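Local coordinates for interphotoreceptor retinoid-binding protein (Xenopus laevis, PDB 1J7X), which probably binds and carries retinoids between photoreceptors and the retinal pigment epithelium, as one functional unit of a multi-module retinoid-binding protein of the eye, at residues A[165-170]-A[199-204]; A[229-234]-A[277-282]. All blocks are in the same frame, centred on the assembly; numbering follows the deposited sequence.

Interaction 1: A[165-170]-A[199-204]; sequences FLDPET and YGSKKG
The rings of Phe-165 and Tyr-199 meet at a slant rather than in a stack: CD1 and CE1 of the phenylalanine lie near the methylene and CD2 of the tyrosine, with Phe-165 CD1 3.7 Å from Tyr-199 CB. One face of the Tyr-199 ring carries the side chain of Lys-203, whose CD lies 3.5 Å over the plane of the ring, nearer its perimeter than its centre. In the ClpP/crotonase-like fold of this S41-family domain, the contact joins the loop after helix 158-163 to the loop leading into strand 204-209. Leu-143 of strand 142-146 touches the side chains of both residues, while the tyrosine hydroxyl bonds to Thr-140. With CG anti to the backbone N (chi1 -164°), the Tyr-199 ring swings away from 165-170 and leaves mainly CB and CD2 facing the phenylalanine.

Between the rings and the solvent-facing end, the backbones come close. Phe-165 CA approaches Gly-200 O at 3.4 Å, and Ser-201 CA approaches Phe-165 O in a similar CA-H...O contact. Gly-200 has a positive phi of 95° with an extended psi, a backbone shape that glycine takes readily. Toward solvent, the chemistry turns polar: the Ser-201 hydroxyl donates to Asp-167, its OG lying 2.9 Å from OD2 and approaching from above the carboxylate plane, 40° out of it.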
# COMPACT_ATOMS: atom_id res chain seq x y z
N PHE A 165 11.22 -10.57 8.42
CA PHE A 165 10.52 -11.82 8.13
C PHE A 165 11.15 -12.61 7.01
O PHE A 165 10.54 -13.56 6.50
CB PHE A 165 9.07 -11.50 7.86
CG PHE A 165 8.40 -10.82 8.97
CD1 PHE A 165 7.96 -11.49 10.09
CD2 PHE A 165 8.27 -9.49 8.97
CE1 PHE A 165 7.38 -10.79 11.10
CE2 PHE A 165 7.78 -8.76 10.00
CZ PHE A 165 7.29 -9.41 11.09
N LEU A 166 12.39 -12.25 6.65
CA LEU A 166 13.07 -12.93 5.52
C LEU A 166 14.43 -13.38 6.00
O LEU A 166 14.76 -13.14 7.12
CB LEU A 166 13.29 -12.00 4.38
CG LEU A 166 12.01 -11.41 3.84
CD1 LEU A 166 12.35 -10.27 2.88
CD2 LEU A 166 11.23 -12.46 3.10
N ASP A 167 15.19 -14.06 5.13
CA ASP A 167 16.54 -14.61 5.48
C ASP A 167 17.60 -13.54 5.62
O ASP A 167 17.79 -12.76 4.73
CB ASP A 167 17.00 -15.61 4.41
CG ASP A 167 16.37 -17.00 4.57
OD1 ASP A 167 16.60 -17.85 3.67
OD2 ASP A 167 15.68 -17.33 5.59
N PRO A 168 18.31 -13.53 6.74
CA PRO A 168 19.36 -12.54 7.03
C PRO A 168 20.37 -12.37 5.92
O PRO A 168 20.98 -11.31 5.74
CB PRO A 168 20.04 -13.15 8.22
CG PRO A 168 18.92 -13.84 8.93
CD PRO A 168 18.17 -14.50 7.83
N GLU A 169 20.60 -13.45 5.20
CA GLU A 169 21.47 -13.35 4.03
C GLU A 169 20.78 -13.92 2.82
O GLU A 169 20.84 -15.15 2.60
CB GLU A 169 22.77 -14.10 4.27
CG GLU A 169 23.58 -13.59 5.45
CD GLU A 169 23.95 -12.12 5.33
OE1 GLU A 169 24.67 -11.74 4.35
OE2 GLU A 169 23.54 -11.34 6.23
N THR A 170 20.13 -13.03 2.05
CA THR A 170 19.37 -13.42 0.86
C THR A 170 19.25 -12.32 -0.22
O THR A 170 19.28 -12.63 -1.41
CB THR A 170 18.00 -13.89 1.24
N TYR A 199 12.40 -12.16 12.93
CA TYR A 199 11.46 -13.19 13.26
C TYR A 199 11.80 -14.39 12.39
O TYR A 199 11.46 -15.46 12.70
CB TYR A 199 9.99 -12.79 12.95
CG TYR A 199 9.00 -13.67 13.64
CD1 TYR A 199 9.01 -13.81 15.00
CD2 TYR A 199 8.03 -14.36 12.96
CE1 TYR A 199 8.06 -14.60 15.63
CE2 TYR A 199 7.16 -15.21 13.59
CZ TYR A 199 7.18 -15.34 14.93
OH TYR A 199 6.15 -16.10 15.62
N GLY A 200 12.41 -14.16 11.25
CA GLY A 200 12.82 -15.23 10.39
C GLY A 200 11.77 -15.53 9.29
O GLY A 200 10.69 -15.01 9.26
N SER A 201 12.10 -16.48 8.43
CA SER A 201 11.20 -16.84 7.32
C SER A 201 10.43 -18.12 7.43
O SER A 201 9.57 -18.41 6.50
CB SER A 201 12.00 -16.93 6.01
OG SER A 201 12.93 -18.05 6.10
N LYS A 202 10.57 -18.77 8.58
CA LYS A 202 9.94 -20.07 8.82
C LYS A 202 8.63 -20.05 9.60
O LYS A 202 7.67 -20.68 9.23
CB LYS A 202 10.93 -21.01 9.52
CG LYS A 202 12.28 -21.13 8.84
CD LYS A 202 12.23 -21.74 7.43
CE LYS A 202 11.74 -23.19 7.51
NZ LYS A 202 12.53 -24.02 8.51
N LYS A 203 8.55 -19.34 10.69
CA LYS A 203 7.38 -19.33 11.49
C LYS A 203 6.14 -18.72 10.77
O LYS A 203 6.24 -17.85 9.97
CB LYS A 203 7.64 -18.50 12.74
CG LYS A 203 8.68 -19.15 13.71
CD LYS A 203 9.12 -18.22 14.84
CE LYS A 203 10.17 -18.93 15.84
NZ LYS A 203 10.53 -18.08 16.91
N GLY A 204 5.01 -19.20 11.14
CA GLY A 204 3.78 -18.73 10.55
C GLY A 204 3.48 -17.27 10.87
O GLY A 204 3.64 -16.81 11.97

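Interaction 2: A[229-234]-A[277-282]; sequences RATIIG and VPDAIV
Pro-278 and Asp-279 turn toward strand 231-234 and fit around the carbonyl of Ile-232. The proline ring crosses the isoleucine side chain at about a right angle, with Pro-278 CB 4.1 Å from Ile-232 CG2, while Pro-278 CG rests against Gly-234, where no side chain intervenes, 3.4 Å from its O. Asp-279 folds back along the strand: its CG stands anti to its own carbonyl carbon (chi1 -64°), bringing OD2 2.9 Å from Ile-232 N, in an almost straight bond (176°) through the anti lone pair. A water donates to this same oxygen and to Ala-230 O, and Gln-225 NE2 of helix 216-226 makes a weak bond to OD2 as well. Ile-232 O receives Ala-280 N at 3.0 Å and, weakly, Asp-279 N.

On the face of the sheet that carries Ile-233 and Ala-280, Ile-233 CG1 packs against Ala-280 CB, and helix 287-296 covers Ile-233. Ile-233 CG2 lies beside Val-282 CG2, 4.1 Å away, the two side chains pointing the same way. Gly-234 N bonds to Ala-280 O, and Val-282 N to Gly-234 O, the latter from above the carbonyl plane. In this short parallel pairing, strand 280-281 forms one outer edge of the chain's mixed sheet in the ClpP/crotonase-like fold.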
# COMPACT_ATOMS: atom_id res chain seq x y z
N ARG A 229 4.82 -14.96 2.20
CA ARG A 229 5.37 -15.04 3.53
C ARG A 229 4.27 -15.19 4.54
O ARG A 229 4.45 -15.81 5.60
CB ARG A 229 6.25 -13.80 3.77
CG ARG A 229 6.81 -13.72 5.25
CD ARG A 229 7.83 -14.95 5.46
NE ARG A 229 7.09 -15.97 6.11
CZ ARG A 229 7.15 -16.26 7.39
NH1 ARG A 229 8.07 -15.73 8.21
NH2 ARG A 229 6.31 -17.12 7.85
N ALA A 230 3.14 -14.45 4.38
CA ALA A 230 2.07 -14.58 5.29
C ALA A 230 0.70 -14.79 4.63
O ALA A 230 0.52 -14.50 3.47
CB ALA A 230 2.04 -13.31 6.10
N THR A 231 -0.22 -15.21 5.43
CA THR A 231 -1.62 -15.33 5.06
C THR A 231 -2.31 -14.03 5.48
O THR A 231 -2.16 -13.58 6.63
CB THR A 231 -2.24 -16.52 5.75
OG1 THR A 231 -1.56 -17.74 5.42
CG2 THR A 231 -3.69 -16.68 5.35
N ILE A 232 -3.04 -13.39 4.54
CA ILE A 232 -3.74 -12.18 4.82
C ILE A 232 -5.19 -12.54 5.19
O ILE A 232 -5.90 -13.24 4.45
CB ILE A 232 -3.76 -11.28 3.58
CG1 ILE A 232 -2.35 -11.13 2.99
CG2 ILE A 232 -4.26 -9.92 3.87
CD1 ILE A 232 -1.32 -10.67 4.12
N ILE A 233 -5.69 -11.96 6.27
CA ILE A 233 -7.04 -12.28 6.80
C ILE A 233 -7.80 -11.02 7.14
O ILE A 233 -7.31 -10.13 7.85
CB ILE A 233 -6.91 -13.17 8.05
CG1 ILE A 233 -6.06 -14.35 7.71
CG2 ILE A 233 -8.32 -13.52 8.63
CD1 ILE A 233 -5.70 -15.15 8.99
N GLY A 234 -9.05 -10.92 6.61
CA GLY A 234 -9.88 -9.80 6.98
C GLY A 234 -10.61 -9.24 5.79
O GLY A 234 -11.09 -10.01 4.99
N VAL A 277 -6.55 -7.86 -1.41
CA VAL A 277 -7.60 -8.86 -1.30
C VAL A 277 -7.10 -9.98 -0.44
O VAL A 277 -6.13 -10.68 -0.79
CB VAL A 277 -7.97 -9.44 -2.71
CG1 VAL A 277 -9.12 -10.40 -2.53
CG2 VAL A 277 -8.45 -8.35 -3.55
N PRO A 278 -7.66 -10.14 0.76
CA PRO A 278 -7.17 -11.19 1.70
C PRO A 278 -7.30 -12.60 1.13
O PRO A 278 -8.18 -12.86 0.28
CB PRO A 278 -8.11 -11.05 2.88
CG PRO A 278 -8.43 -9.54 2.86
CD PRO A 278 -8.66 -9.27 1.39
N ASP A 279 -6.47 -13.49 1.64
CA ASP A 279 -6.54 -14.90 1.34
C ASP A 279 -7.84 -15.42 2.03
O ASP A 279 -8.65 -16.17 1.42
CB ASP A 279 -5.34 -15.62 1.89
CG ASP A 279 -4.12 -15.16 1.27
OD1 ASP A 279 -3.96 -15.44 0.04
OD2 ASP A 279 -3.27 -14.41 1.82
N ALA A 280 -8.09 -14.99 3.26
CA ALA A 280 -9.29 -15.41 4.00
C ALA A 280 -10.14 -14.18 4.29
O ALA A 280 -9.85 -13.39 5.20
CB ALA A 280 -8.92 -16.16 5.29
N ILE A 281 -11.15 -13.96 3.47
CA ILE A 281 -12.01 -12.85 3.56
C ILE A 281 -13.03 -13.05 4.64
O ILE A 281 -13.80 -14.04 4.55
CB ILE A 281 -12.69 -12.54 2.22
CG1 ILE A 281 -11.65 -12.09 1.18
CG2 ILE A 281 -13.65 -11.48 2.39
CD1 ILE A 281 -12.18 -11.83 -0.23
N VAL A 282 -13.02 -12.19 5.64
CA VAL A 282 -13.98 -12.15 6.75
C VAL A 282 -14.14 -10.74 7.16
O VAL A 282 -13.37 -9.83 6.84
CB VAL A 282 -13.56 -13.03 7.94
CG1 VAL A 282 -13.33 -14.41 7.52
CG2 VAL A 282 -12.26 -12.57 8.51
O HOH W 1 -0.70 -15.44 1.35

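How the interactions relate
The two contacts follow one another along the chain, one beside the mixed sheet and one within it, with centres about 20 Å apart. Interaction 1 is loop-to-loop, held mostly by side chains and weak CA-H contacts. In interaction 2 main-chain bonds dominate, assisted by a carboxylate and a water, with apolar side chains under a helix. Both are partly buried, with apolar residues inside and an aspartate at the exposed side. Strand 204-209 relates them, since segment 199-204 leads into it and strand 231-234 lies next to it. Arg-229, in segment 229-234, reaches back to 165-170 and 199-204, its side chain touching Phe-165 and its guanidinium lying close to backbone carbonyls of the second loop.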